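Local coordinates for protein ionotropic glutamate receptor bacterial homologue (PDB 2PYY) that binds L-glutamate as the ligand-binding core of a bacterial glutamate receptor, probably coupling that binding to opening of an ion channel, as in ionotropic glutamate receptors, at residues B[202-205]-B[206-210]; B[195-198]-B[199-203]; B[29-32]-B[33-37]; B[220-223]-B[224-227]; B[123-126]-B[127-131]. One frame throughout, in Å; residues are numbered along the deposited sequence.

Interaction 1 (B[202-205]-B[206-210])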
loop_
_atom_site.group_PDB
_atom_site.type_symbol
_atom_site.label_atom_id
_atom_site.label_comp_id
_atom_site.label_asym_id
_atom_site.label_seq_id
_atom_site.Cartn_x
_atom_site.Cartn_y
_atom_site.Cartn_z
ATOM N N GLN B 202 8.116 16.933 -13.257
ATOM C CA GLN B 202 8.542 17.533 -14.517
ATOM C C GLN B 202 9.906 16.950 -14.917
ATOM O O GLN B 202 10.116 16.551 -16.065
ATOM C CB GLN B 202 8.628 19.054 -14.335
ATOM C CG GLN B 202 9.120 19.841 -15.531
ATOM C CD GLN B 202 8.074 19.992 -16.618
ATOM O OE1 GLN B 202 6.869 19.954 -16.351
ATOM N NE2 GLN B 202 8.530 20.186 -17.849
ATOM N N ALA B 203 10.832 16.899 -13.960
ATOM C CA ALA B 203 12.162 16.353 -14.220
ATOM C C ALA B 203 12.095 14.887 -14.652
ATOM O O ALA B 203 12.669 14.506 -15.670
ATOM C CB ALA B 203 13.057 16.491 -12.968
ATOM N N LEU B 204 11.394 14.068 -13.869
ATOM C CA LEU B 204 11.251 12.642 -14.171
ATOM C C LEU B 204 10.661 12.416 -15.563
ATOM O O LEU B 204 11.118 11.550 -16.316
ATOM C CB LEU B 204 10.344 11.967 -13.136
ATOM C CG LEU B 204 10.167 10.451 -13.259
ATOM C CD1 LEU B 204 11.506 9.765 -13.038
ATOM C CD2 LEU B 204 9.151 9.949 -12.221
ATOM N N LEU B 205 9.626 13.183 -15.889
ATOM C CA LEU B 205 8.983 13.065 -17.194
ATOM C C LEU B 205 10.004 13.357 -18.303
ATOM O O LEU B 205 10.084 12.615 -19.273
ATOM C CB LEU B 205 7.771 14.017 -17.290
ATOM C CG LEU B 205 6.574 13.655 -16.392
ATOM C CD1 LEU B 205 5.544 14.767 -16.413
ATOM C CD2 LEU B 205 5.972 12.333 -16.861
ATOM N N ASN B 206 10.793 14.420 -18.162
ATOM C CA ASN B 206 11.780 14.715 -19.197
ATOM C C ASN B 206 12.831 13.616 -19.279
ATOM O O ASN B 206 13.259 13.250 -20.372
ATOM C CB ASN B 206 12.452 16.064 -18.954
ATOM C CG ASN B 206 11.504 17.231 -19.186
ATOM O OD1 ASN B 206 10.643 17.182 -20.079
ATOM N ND2 ASN B 206 11.662 18.290 -18.401
ATOM N N LEU B 207 13.234 13.086 -18.125
ATOM C CA LEU B 207 14.221 12.014 -18.081
ATOM C C LEU B 207 13.705 10.790 -18.834
ATOM O O LEU B 207 14.473 10.070 -19.468
ATOM C CB LEU B 207 14.548 11.636 -16.628
ATOM C CG LEU B 207 15.401 12.622 -15.825
ATOM C CD1 LEU B 207 15.635 12.078 -14.418
ATOM C CD2 LEU B 207 16.745 12.829 -16.534
ATOM N N LYS B 208 12.403 10.546 -18.766
ATOM C CA LYS B 208 11.827 9.416 -19.472
ATOM C C LYS B 208 11.762 9.731 -20.965
ATOM O O LYS B 208 12.083 8.883 -21.791
ATOM C CB LYS B 208 10.423 9.118 -18.948
ATOM C CG LYS B 208 10.385 8.453 -17.569
ATOM C CD LYS B 208 9.000 8.570 -16.964
ATOM C CE LYS B 208 8.860 7.751 -15.696
ATOM N NZ LYS B 208 8.853 6.282 -15.964
ATOM N N GLU B 209 11.346 10.948 -21.304
ATOM C CA GLU B 209 11.235 11.355 -22.697
ATOM C C GLU B 209 12.567 11.413 -23.467
ATOM O O GLU B 209 12.598 11.090 -24.652
ATOM C CB GLU B 209 10.491 12.699 -22.784
ATOM C CG GLU B 209 8.984 12.576 -22.517
ATOM C CD GLU B 209 8.302 13.903 -22.175
ATOM O OE1 GLU B 209 8.696 14.948 -22.740
ATOM O OE2 GLU B 209 7.353 13.900 -21.349
ATOM N N ASN B 210 13.665 11.797 -22.817
ATOM C CA ASN B 210 14.944 11.854 -23.524
ATOM C C ASN B 210 15.733 10.550 -23.480
ATOM O O ASN B 210 16.853 10.483 -23.982
ATOM C CB ASN B 210 15.823 12.994 -22.999
ATOM C CG ASN B 210 16.203 12.825 -21.545
ATOM O OD1 ASN B 210 16.421 11.715 -21.063
ATOM N ND2 ASN B 210 16.304 13.936 -20.844
#
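Lys-208 folds back along the helix over Leu-204, and it can be followed outward atom by atom. Its CB rests 3.5 Å from Leu-205 O. With CG set beside the backbone N (chi1 -74°), the chain runs back along the Leu-204 carbonyl: CG is 3.4 Å from Leu-204 O, and CD remains beside the same oxygen. CE then reaches the leucine side chain, 3.9 Å from Leu-204 CG. A bend at chi4 (-70°) turns the ammonium off the chain, and it finds a cation-pi partner in the ring of Tyr-213. These are the last two turns or so of alpha-helix 197-209, where backbone bonds of the i to i+4 kind follow one another: Leu-207 N donates to Ala-203 O at 2.9 Å and Glu-209 N to Leu-205 O at 2.9 Å. Leu-205 O also receives a weak bond from Lys-208 N. The Leu-207 side chain lies beside the Ala-203 carbonyl, CG 3.3 Å from Ala-203 O, on the flank that packs against Ile-34 of helix 26-38. Another flank meets the second subunit: Leu-205 packs on Thr-72 of that chain, and Glu-209 OE2 makes a weak hydrogen bond with its Ala-73 N.

Interaction 2 (B[195-198]-B[199-203])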
loop_
_atom_site.group_PDB
_atom_site.type_symbol
_atom_site.label_atom_id
_atom_site.label_comp_id
_atom_site.label_asym_id
_atom_site.label_seq_id
_atom_site.Cartn_x
_atom_site.Cartn_y
_atom_site.Cartn_z
ATOM N N PRO B 195 6.684 22.000 -2.272
ATOM C CA PRO B 195 6.899 22.749 -3.511
ATOM C C PRO B 195 7.842 22.034 -4.476
ATOM O O PRO B 195 8.055 22.503 -5.584
ATOM C CB PRO B 195 7.476 24.070 -3.013
ATOM C CG PRO B 195 8.249 23.641 -1.797
ATOM C CD PRO B 195 7.267 22.712 -1.121
ATOM N N TYR B 196 8.402 20.900 -4.056
ATOM C CA TYR B 196 9.317 20.150 -4.916
ATOM C C TYR B 196 8.628 19.051 -5.725
ATOM O O TYR B 196 9.210 18.498 -6.663
ATOM C CB TYR B 196 10.450 19.546 -4.080
ATOM C CG TYR B 196 11.312 20.604 -3.411
ATOM C CD1 TYR B 196 11.279 20.792 -2.025
ATOM C CD2 TYR B 196 12.116 21.458 -4.175
ATOM C CE1 TYR B 196 12.024 21.812 -1.418
ATOM C CE2 TYR B 196 12.862 22.477 -3.581
ATOM C CZ TYR B 196 12.812 22.650 -2.209
ATOM O OH TYR B 196 13.530 23.675 -1.639
ATOM N N ARG B 197 7.383 18.748 -5.374
ATOM C CA ARG B 197 6.638 17.706 -6.068
ATOM C C ARG B 197 6.565 17.907 -7.581
ATOM O O ARG B 197 7.069 17.082 -8.344
ATOM C CB ARG B 197 5.213 17.591 -5.516
ATOM C CG ARG B 197 4.418 16.452 -6.150
ATOM C CD ARG B 197 3.049 16.299 -5.498
ATOM N NE ARG B 197 2.223 17.481 -5.732
ATOM C CZ ARG B 197 1.455 17.652 -6.800
ATOM N NH1 ARG B 197 1.392 16.708 -7.734
ATOM N NH2 ARG B 197 0.772 18.778 -6.945
ATOM N N LYS B 198 5.951 19.004 -8.015
ATOM C CA LYS B 198 5.817 19.273 -9.449
ATOM C C LYS B 198 7.149 19.336 -10.215
ATOM O O LYS B 198 7.279 18.746 -11.283
ATOM C CB LYS B 198 4.977 20.544 -9.669
ATOM C CG LYS B 198 3.533 20.392 -9.175
ATOM C CD LYS B 198 2.686 21.656 -9.387
ATOM C CE LYS B 198 2.635 22.055 -10.868
ATOM N NZ LYS B 198 2.157 20.917 -11.722
ATOM N N PRO B 199 8.160 20.037 -9.685
ATOM C CA PRO B 199 9.420 20.069 -10.436
ATOM C C PRO B 199 10.065 18.683 -10.539
ATOM O O PRO B 199 10.780 18.388 -11.500
ATOM C CB PRO B 199 10.276 21.064 -9.647
ATOM C CG PRO B 199 9.756 20.941 -8.274
ATOM C CD PRO B 199 8.251 20.882 -8.487
ATOM N N ILE B 200 9.817 17.831 -9.550
ATOM C CA ILE B 200 10.370 16.487 -9.589
ATOM C C ILE B 200 9.637 15.716 -10.675
ATOM O O ILE B 200 10.255 15.018 -11.473
ATOM C CB ILE B 200 10.205 15.758 -8.215
ATOM C CG1 ILE B 200 11.225 16.300 -7.221
ATOM C CG2 ILE B 200 10.403 14.253 -8.379
ATOM C CD1 ILE B 200 11.172 15.639 -5.846
ATOM N N ASN B 201 8.318 15.858 -10.720
ATOM C CA ASN B 201 7.535 15.161 -11.733
ATOM C C ASN B 201 7.978 15.620 -13.109
ATOM O O ASN B 201 8.185 14.811 -14.008
ATOM C CB ASN B 201 6.046 15.446 -11.538
ATOM C CG ASN B 201 5.482 14.743 -10.333
ATOM O OD1 ASN B 201 6.138 13.900 -9.733
ATOM N ND2 ASN B 201 4.244 15.069 -9.981
ATOM N N GLN B 202 8.116 16.933 -13.257
ATOM C CA GLN B 202 8.542 17.533 -14.517
ATOM C C GLN B 202 9.906 16.950 -14.917
ATOM O O GLN B 202 10.116 16.551 -16.065
ATOM C CB GLN B 202 8.628 19.054 -14.335
ATOM C CG GLN B 202 9.120 19.841 -15.531
ATOM C CD GLN B 202 8.074 19.992 -16.618
ATOM O OE1 GLN B 202 6.869 19.954 -16.351
ATOM N NE2 GLN B 202 8.530 20.186 -17.849
ATOM N N ALA B 203 10.832 16.899 -13.960
ATOM C CA ALA B 203 12.162 16.353 -14.220
ATOM C C ALA B 203 12.095 14.887 -14.652
ATOM O O ALA B 203 12.669 14.506 -15.670
ATOM C CB ALA B 203 13.057 16.491 -12.968
HETATM O O HOH W 1 2.703 13.851 -7.904
#
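Arg-197 and Asn-201 are brought within reach of one shared water by unlike torsions: the arginine has CG anti to its N (chi1 -176°) and a kink at chi3 (65°), whereas Asn-201 has CG beside its N, chi1 -72°. The two chains cross at a slant, the guanidinium and amide planes steep to each other. The water accepts from Asn-201 ND2 at 2.9 Å and from Arg-197 NH1 at 3.1 Å, lying at the guanidinium edge. The outer ends are held elsewhere: Asn-201 OD1 takes the N-H of Leu-83, Arg-197 NH2 forms a salt bridge with Asp-80 of the second subunit, and Lys-198 NZ another with Glu-76 of that subunit. In this first turn of helix 197-209, Pro-199 wedges its ring against the carbonyl three residues back, CG 3.0 Å from Tyr-196 O, while its CD sits tightly at 3.5 Å from Lys-198 CB. A glycine here, lacking the ring beside Tyr-196 O and Lys-198 CB, would probably leave the opening turn freer to flex. Tyr-196 O is also the acceptor for Ile-200 N at 3.0 Å, and Ile-200 CD1 comes 4.3 Å from Tyr-196 CB. Beyond that, Ile-200 fills the seam between Trp-31 and Ile-38 of helix 26-38 and Ile-188 and Leu-190 of strand 175-190.

Interaction 3 (B[29-32]-B[33-37])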
loop_
_atom_site.group_PDB
_atom_site.type_symbol
_atom_site.label_atom_id
_atom_site.label_comp_id
_atom_site.label_asym_id
_atom_site.label_seq_id
_atom_site.Cartn_x
_atom_site.Cartn_y
_atom_site.Cartn_z
ATOM N N ASP B 29 20.962 6.821 -8.627
ATOM C CA ASP B 29 21.214 7.450 -9.939
ATOM C C ASP B 29 20.030 8.269 -10.444
ATOM O O ASP B 29 20.196 9.349 -11.016
ATOM C CB ASP B 29 21.561 6.402 -11.007
ATOM C CG ASP B 29 22.887 5.716 -10.739
ATOM O OD1 ASP B 29 23.690 6.265 -9.957
ATOM O OD2 ASP B 29 23.127 4.641 -11.319
ATOM N N LEU B 30 18.824 7.748 -10.242
ATOM C CA LEU B 30 17.636 8.468 -10.687
ATOM C C LEU B 30 17.492 9.791 -9.930
ATOM O O LEU B 30 17.260 10.835 -10.536
ATOM C CB LEU B 30 16.377 7.616 -10.494
ATOM C CG LEU B 30 15.081 8.244 -11.004
ATOM C CD1 LEU B 30 15.183 8.444 -12.500
ATOM C CD2 LEU B 30 13.901 7.348 -10.664
ATOM N N TRP B 31 17.621 9.762 -8.609
ATOM C CA TRP B 31 17.494 11.004 -7.861
ATOM C C TRP B 31 18.572 12.028 -8.272
ATOM O O TRP B 31 18.284 13.209 -8.434
ATOM C CB TRP B 31 17.575 10.745 -6.358
ATOM C CG TRP B 31 17.640 12.019 -5.595
ATOM C CD1 TRP B 31 18.718 12.516 -4.919
ATOM C CD2 TRP B 31 16.627 13.027 -5.537
ATOM N NE1 TRP B 31 18.440 13.774 -4.449
ATOM C CE2 TRP B 31 17.161 14.107 -4.807
ATOM C CE3 TRP B 31 15.313 13.118 -6.022
ATOM C CZ2 TRP B 31 16.439 15.274 -4.566
ATOM C CZ3 TRP B 31 14.592 14.289 -5.778
ATOM C CH2 TRP B 31 15.160 15.344 -5.049
ATOM N N ARG B 32 19.809 11.571 -8.432
ATOM C CA ARG B 32 20.895 12.463 -8.827
ATOM C C ARG B 32 20.562 13.181 -10.136
ATOM O O ARG B 32 20.801 14.374 -10.260
ATOM C CB ARG B 32 22.193 11.675 -8.989
ATOM C CG ARG B 32 23.397 12.512 -9.406
ATOM C CD ARG B 32 24.552 11.638 -9.884
ATOM N NE ARG B 32 25.105 10.802 -8.807
ATOM C CZ ARG B 32 25.190 9.476 -8.864
ATOM N NH1 ARG B 32 24.755 8.835 -9.943
ATOM N NH2 ARG B 32 25.722 8.799 -7.853
ATOM N N SER B 33 19.994 12.460 -11.104
ATOM C CA SER B 33 19.638 13.063 -12.393
ATOM C C SER B 33 18.525 14.085 -12.249
ATOM O O SER B 33 18.561 15.163 -12.844
ATOM C CB SER B 33 19.184 11.997 -13.394
ATOM O OG SER B 33 20.156 10.987 -13.543
ATOM N N ILE B 34 17.519 13.716 -11.468
ATOM C CA ILE B 34 16.378 14.581 -11.225
ATOM C C ILE B 34 16.860 15.864 -10.558
ATOM O O ILE B 34 16.461 16.958 -10.936
ATOM C CB ILE B 34 15.360 13.885 -10.304
ATOM C CG1 ILE B 34 14.796 12.641 -10.997
ATOM C CG2 ILE B 34 14.267 14.848 -9.918
ATOM C CD1 ILE B 34 13.861 11.825 -10.118
ATOM N N ALA B 35 17.737 15.712 -9.571
ATOM C CA ALA B 35 18.277 16.846 -8.829
ATOM C C ALA B 35 19.182 17.718 -9.689
ATOM O O ALA B 35 19.118 18.943 -9.631
ATOM C CB ALA B 35 19.039 16.350 -7.615
ATOM N N THR B 36 20.039 17.089 -10.477
ATOM C CA THR B 36 20.940 17.848 -11.324
ATOM C C THR B 36 20.130 18.634 -12.359
ATOM O O THR B 36 20.427 19.795 -12.644
ATOM C CB THR B 36 21.953 16.925 -11.999
ATOM O OG1 THR B 36 21.265 15.838 -12.605
ATOM C CG2 THR B 36 22.932 16.372 -10.975
ATOM N N GLN B 37 19.076 18.022 -12.884
ATOM C CA GLN B 37 18.251 18.688 -13.876
ATOM C C GLN B 37 17.435 19.851 -13.306
ATOM O O GLN B 37 17.143 20.808 -14.020
ATOM C CB GLN B 37 17.308 17.690 -14.525
ATOM C CG GLN B 37 16.683 18.226 -15.778
ATOM C CD GLN B 37 15.448 17.463 -16.161
ATOM O OE1 GLN B 37 15.454 16.231 -16.184
ATOM N NE2 GLN B 37 14.370 18.187 -16.469
#
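Trp-31 lays one face of its indole over Ala-35, and this side of the helix is the dense one. The methyl sits off the ring centre toward the rim, Ala-35 CB 4.1 Å from Trp-31 CE2, because the indole hangs anti to its N (chi1 172°) and leans toward the following turn. Ile-34 crosses the tryptophan at about a right angle, CG2 4.2 Å from Trp-31 CZ3, and its other branch reaches Leu-30, with Ile-34 CD1 3.9 Å from Leu-30 CG. The indole N-H is bonded to Ser-42. These residues form the inward face of alpha-helix 26-38, pressed on strand 64-66 through Leu-64 and Ile-66 and on helix 197-209 through Ile-200 and Leu-207. The opposite flank is polar, and Arg-32 and Thr-36 there are exposed. They run side by side, touching only lightly, Arg-32 CG 4.2 Å from Thr-36 CG2. Thr-36 OG1 has two carbonyls to choose between, Arg-32 O and Ser-33 O. Arg-32 NH1 bends back to form a salt bridge at 2.8 Å with OD1 of the buried Asp-29, approaching from above the carboxylate plane. Asp-29 OD2, in turn, is shared by Lys-219, another salt bridge, and Trp-220 NE1.

Interaction 4 (B[220-223]-B[224-227])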
loop_
_atom_site.group_PDB
_atom_site.type_symbol
_atom_site.label_atom_id
_atom_site.label_comp_id
_atom_site.label_asym_id
_atom_site.label_seq_id
_atom_site.Cartn_x
_atom_site.Cartn_y
_atom_site.Cartn_z
ATOM N N TRP B 220 20.697 -1.105 -14.352
ATOM C CA TRP B 220 20.569 -1.870 -13.121
ATOM C C TRP B 220 19.689 -3.103 -13.180
ATOM O O TRP B 220 19.713 -3.919 -12.259
ATOM C CB TRP B 220 20.063 -0.976 -11.988
ATOM C CG TRP B 220 21.015 0.105 -11.616
ATOM C CD1 TRP B 220 21.035 1.380 -12.093
ATOM C CD2 TRP B 220 22.116 -0.011 -10.717
ATOM N NE1 TRP B 220 22.086 2.075 -11.544
ATOM C CE2 TRP B 220 22.767 1.243 -10.691
ATOM C CE3 TRP B 220 22.618 -1.054 -9.922
ATOM C CZ2 TRP B 220 23.904 1.485 -9.902
ATOM C CZ3 TRP B 220 23.749 -0.805 -9.140
ATOM C CH2 TRP B 220 24.371 0.455 -9.138
ATOM N N PHE B 221 18.922 -3.252 -14.255
ATOM C CA PHE B 221 18.015 -4.388 -14.370
ATOM C C PHE B 221 18.063 -5.079 -15.727
ATOM O O PHE B 221 18.721 -4.620 -16.666
ATOM C CB PHE B 221 16.569 -3.937 -14.097
ATOM C CG PHE B 221 16.376 -3.268 -12.759
ATOM C CD1 PHE B 221 16.482 -1.882 -12.629
ATOM C CD2 PHE B 221 16.097 -4.028 -11.628
ATOM C CE1 PHE B 221 16.310 -1.259 -11.394
ATOM C CE2 PHE B 221 15.923 -3.424 -10.385
ATOM C CZ PHE B 221 16.030 -2.034 -10.265
ATOM N N ASP B 222 17.345 -6.190 -15.818
ATOM C CA ASP B 222 17.276 -6.951 -17.055
ATOM C C ASP B 222 15.971 -6.559 -17.736
ATOM O O ASP B 222 14.909 -6.655 -17.146
ATOM C CB ASP B 222 17.302 -8.446 -16.748
ATOM C CG ASP B 222 17.403 -9.294 -17.995
ATOM O OD1 ASP B 222 18.122 -10.312 -17.941
ATOM O OD2 ASP B 222 16.763 -8.948 -19.017
ATOM N N PRO B 223 16.040 -6.106 -18.991
ATOM C CA PRO B 223 14.851 -5.689 -19.742
ATOM C C PRO B 223 13.643 -6.620 -19.644
ATOM O O PRO B 223 12.506 -6.151 -19.530
ATOM C CB PRO B 223 15.379 -5.561 -21.174
ATOM C CG PRO B 223 16.520 -6.536 -21.205
ATOM C CD PRO B 223 17.195 -6.235 -19.892
ATOM N N LYS B 224 13.888 -7.927 -19.664
ATOM C CA LYS B 224 12.798 -8.904 -19.607
ATOM C C LYS B 224 12.026 -8.960 -18.281
ATOM O O LYS B 224 10.910 -9.479 -18.232
ATOM C CB LYS B 224 13.325 -10.306 -19.935
ATOM C CG LYS B 224 14.252 -10.882 -18.884
ATOM C CD LYS B 224 14.781 -12.244 -19.299
ATOM C CE LYS B 224 15.787 -12.771 -18.296
ATOM N NZ LYS B 224 15.180 -12.921 -16.955
ATOM N N ASN B 225 12.614 -8.430 -17.213
ATOM C CA ASN B 225 11.956 -8.453 -15.911
ATOM C C ASN B 225 11.065 -7.242 -15.637
ATOM O O ASN B 225 10.370 -7.195 -14.615
ATOM C CB ASN B 225 12.985 -8.566 -14.780
ATOM C CG ASN B 225 13.718 -9.899 -14.784
ATOM O OD1 ASN B 225 13.138 -10.938 -15.095
ATOM N ND2 ASN B 225 14.993 -9.875 -14.423
ATOM N N SER B 226 11.076 -6.263 -16.534
ATOM C CA SER B 226 10.262 -5.067 -16.332
ATOM C C SER B 226 8.788 -5.410 -16.119
ATOM O O SER B 226 8.238 -6.286 -16.787
ATOM C CB SER B 226 10.407 -4.112 -17.522
ATOM O OG SER B 226 9.615 -2.948 -17.333
ATOM N N LEU B 227 8.160 -4.709 -15.180
ATOM C CA LEU B 227 6.752 -4.916 -14.867
ATOM C C LEU B 227 5.906 -3.813 -15.506
ATOM O O LEU B 227 4.897 -3.379 -14.948
ATOM C CB LEU B 227 6.546 -4.939 -13.344
ATOM C CG LEU B 227 7.116 -6.168 -12.624
ATOM C CD1 LEU B 227 6.983 -6.021 -11.117
ATOM C CD2 LEU B 227 6.370 -7.411 -13.098
HETATM O O HOH W 2 16.204 -7.633 -13.327
#
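The backbone turns sharply after Asp-222: its carbonyl O accepts Asn-225 N at 2.9 Å, with the donor standing 41° out of the carbonyl plane, and Pro-223 O takes a weak bond from Ser-226 N. The aspartate side chain follows the same turn. Its CG is anti to the backbone N (chi1 -173°), which carries OD2 forward to Lys-224 N, and the bond of 3.1 Å meets OD2 on the anti side, tilted from the carboxylate plane. A side-chain oxygen binding the N-H two residues on makes this an Asx turn, laid over a short 3-10 turn that follows helix 212-220. Lys-224 passes obliquely across the carboxylate: its CG is 3.2 Å from Asp-222 OD2 and its CE 3.4 Å from Asp-222 OD1, while NZ stays 4.1 Å from OD1, an attraction short of a salt bridge. The tip instead makes a weak bond to Asn-225 OD1. Asn-225 ND2 donates at 2.8 Å to a water that also accepts from Asp-222 N, tying the asparagine amide to the start of the turn. Just before it, the Phe-221 ring meets those of Phe-15, Phe-86 and Tyr-217.

Interaction 5 (B[123-126]-B[127-131])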
loop_
_atom_site.group_PDB
_atom_site.type_symbol
_atom_site.label_atom_id
_atom_site.label_comp_id
_atom_site.label_asym_id
_atom_site.label_seq_id
_atom_site.Cartn_x
_atom_site.Cartn_y
_atom_site.Cartn_z
ATOM N N ALA B 123 4.966 -5.614 2.767
ATOM C CA ALA B 123 4.841 -7.071 2.798
ATOM C C ALA B 123 4.329 -7.547 4.164
ATOM O O ALA B 123 3.514 -8.467 4.244
ATOM C CB ALA B 123 6.196 -7.730 2.473
ATOM N N ALA B 124 4.813 -6.925 5.237
ATOM C CA ALA B 124 4.371 -7.300 6.582
ATOM C C ALA B 124 2.876 -6.982 6.723
ATOM O O ALA B 124 2.122 -7.734 7.343
ATOM C CB ALA B 124 5.169 -6.536 7.636
ATOM N N THR B 125 2.471 -5.847 6.158
ATOM C CA THR B 125 1.078 -5.409 6.187
ATOM C C THR B 125 0.206 -6.420 5.428
ATOM O O THR B 125 -0.796 -6.919 5.949
ATOM C CB THR B 125 0.922 -4.000 5.547
ATOM O OG1 THR B 125 1.591 -3.041 6.367
ATOM C CG2 THR B 125 -0.550 -3.596 5.435
ATOM N N TYR B 126 0.604 -6.724 4.200
ATOM C CA TYR B 126 -0.120 -7.683 3.387
ATOM C C TYR B 126 -0.282 -9.023 4.126
ATOM O O TYR B 126 -1.388 -9.571 4.217
ATOM C CB TYR B 126 0.607 -7.883 2.055
ATOM C CG TYR B 126 0.031 -8.973 1.182
ATOM C CD1 TYR B 126 0.618 -10.241 1.133
ATOM C CD2 TYR B 126 -1.078 -8.728 0.375
ATOM C CE1 TYR B 126 0.119 -11.233 0.292
ATOM C CE2 TYR B 126 -1.583 -9.711 -0.466
ATOM C CZ TYR B 126 -0.982 -10.954 -0.505
ATOM O OH TYR B 126 -1.469 -11.917 -1.353
ATOM N N LEU B 127 0.814 -9.540 4.668
ATOM C CA LEU B 127 0.755 -10.801 5.389
ATOM C C LEU B 127 -0.204 -10.754 6.577
ATOM O O LEU B 127 -1.075 -11.615 6.704
ATOM C CB LEU B 127 2.149 -11.207 5.865
ATOM C CG LEU B 127 3.151 -11.492 4.749
ATOM C CD1 LEU B 127 4.549 -11.550 5.334
ATOM C CD2 LEU B 127 2.810 -12.799 4.036
ATOM N N ARG B 128 -0.047 -9.753 7.442
ATOM C CA ARG B 128 -0.906 -9.620 8.620
ATOM C C ARG B 128 -2.381 -9.557 8.236
ATOM O O ARG B 128 -3.213 -10.278 8.788
ATOM C CB ARG B 128 -0.545 -8.366 9.429
ATOM C CG ARG B 128 0.876 -8.355 9.961
ATOM C CD ARG B 128 1.044 -7.358 11.096
ATOM N NE ARG B 128 0.708 -5.994 10.705
ATOM C CZ ARG B 128 1.495 -5.193 9.994
ATOM N NH1 ARG B 128 2.685 -5.611 9.593
ATOM N NH2 ARG B 128 1.079 -3.976 9.670
ATOM N N GLU B 129 -2.699 -8.682 7.289
ATOM C CA GLU B 129 -4.068 -8.519 6.831
ATOM C C GLU B 129 -4.657 -9.800 6.244
ATOM O O GLU B 129 -5.870 -10.000 6.285
ATOM C CB GLU B 129 -4.144 -7.380 5.817
ATOM C CG GLU B 129 -3.945 -6.005 6.443
ATOM C CD GLU B 129 -3.871 -4.898 5.404
ATOM O OE1 GLU B 129 -3.923 -3.709 5.792
ATOM O OE2 GLU B 129 -3.754 -5.231 4.198
ATOM N N HIS B 130 -3.803 -10.668 5.711
ATOM C CA HIS B 130 -4.262 -11.935 5.157
ATOM C C HIS B 130 -4.111 -13.035 6.197
ATOM O O HIS B 130 -4.022 -14.216 5.868
ATOM C CB HIS B 130 -3.475 -12.292 3.900
ATOM C CG HIS B 130 -3.793 -11.414 2.733
ATOM N ND1 HIS B 130 -4.152 -11.913 1.500
ATOM C CD2 HIS B 130 -3.845 -10.065 2.624
ATOM C CE1 HIS B 130 -4.419 -10.909 0.683
ATOM N NE2 HIS B 130 -4.240 -9.778 1.341
ATOM N N HIS B 131 -4.064 -12.619 7.459
ATOM C CA HIS B 131 -3.935 -13.521 8.592
ATOM C C HIS B 131 -2.844 -14.575 8.483
ATOM O O HIS B 131 -3.051 -15.725 8.847
ATOM C CB HIS B 131 -5.291 -14.178 8.874
ATOM C CG HIS B 131 -6.337 -13.215 9.348
ATOM N ND1 HIS B 131 -6.919 -12.279 8.521
ATOM C CD2 HIS B 131 -6.887 -13.028 10.572
ATOM C CE1 HIS B 131 -7.782 -11.558 9.213
ATOM N NE2 HIS B 131 -7.782 -11.991 10.461
HETATM O O HOH W 3 3.981 -2.913 7.807
#
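The Tyr-126 ring carries the imidazole of His-130 over one face, with CD2 off toward the rim, and the histidine ring in return has Tyr-126 CE2 over one of its own faces. The planes are inclined by 37° with centroids 4.0 Å apart, an oblique pairing, and it is close: Tyr-126 CE2 lies 3.2 Å from His-130 NE2. This is the end of helix 122-129, the helical arm of the beta-alpha-beta unit between strands 114-118 and 133-137. A Schellman motif closes it, with His-131 in positive phi as the C-prime residue and its N bonded to Arg-128 O. Tyr-126 gets under the imidazole by standing anti to its N (chi1 174°); an alanine in its place is likely to leave the His-130 ring without its facing partner and free to turn. Thr-125 and Glu-129 lie side by side, CG2 of the threonine 3.4 Å from Glu-129 OE1. The guanidinium of Arg-128 has Thr-125 CA over one face, and its NH1 makes a salt bridge with Glu-136 on the neighbouring strand. At the edge of that guanidinium sits a water, weakly held by Arg-128 NH1 and 2.8 Å from Thr-125 OG1.

In the fold
Along the chain the order is interaction 3, interaction 5, interaction 2, interaction 1 and interaction 4. Interactions 1 and 2 are successive parts of helix 197-209, sharing Gln-202 and Ala-203, and both touch the second subunit; their centres are 11 Å apart. Helix 26-38, interaction 3, packs against that helix, its centre 11 to 12 Å from theirs. Interaction 4, after helix 212-220, is tied to interaction 3 through Trp-220 and Asp-29. Interaction 5 is about 35 Å from interaction 1, centre to centre, on the opposite side of the chain's centre, and the side chain of its Ala-123 lies about 7 Å from the bound glutamate. Helices 197-209, 26-38 and 212-220 lie together in one lobe, while interaction 5 belongs to the other.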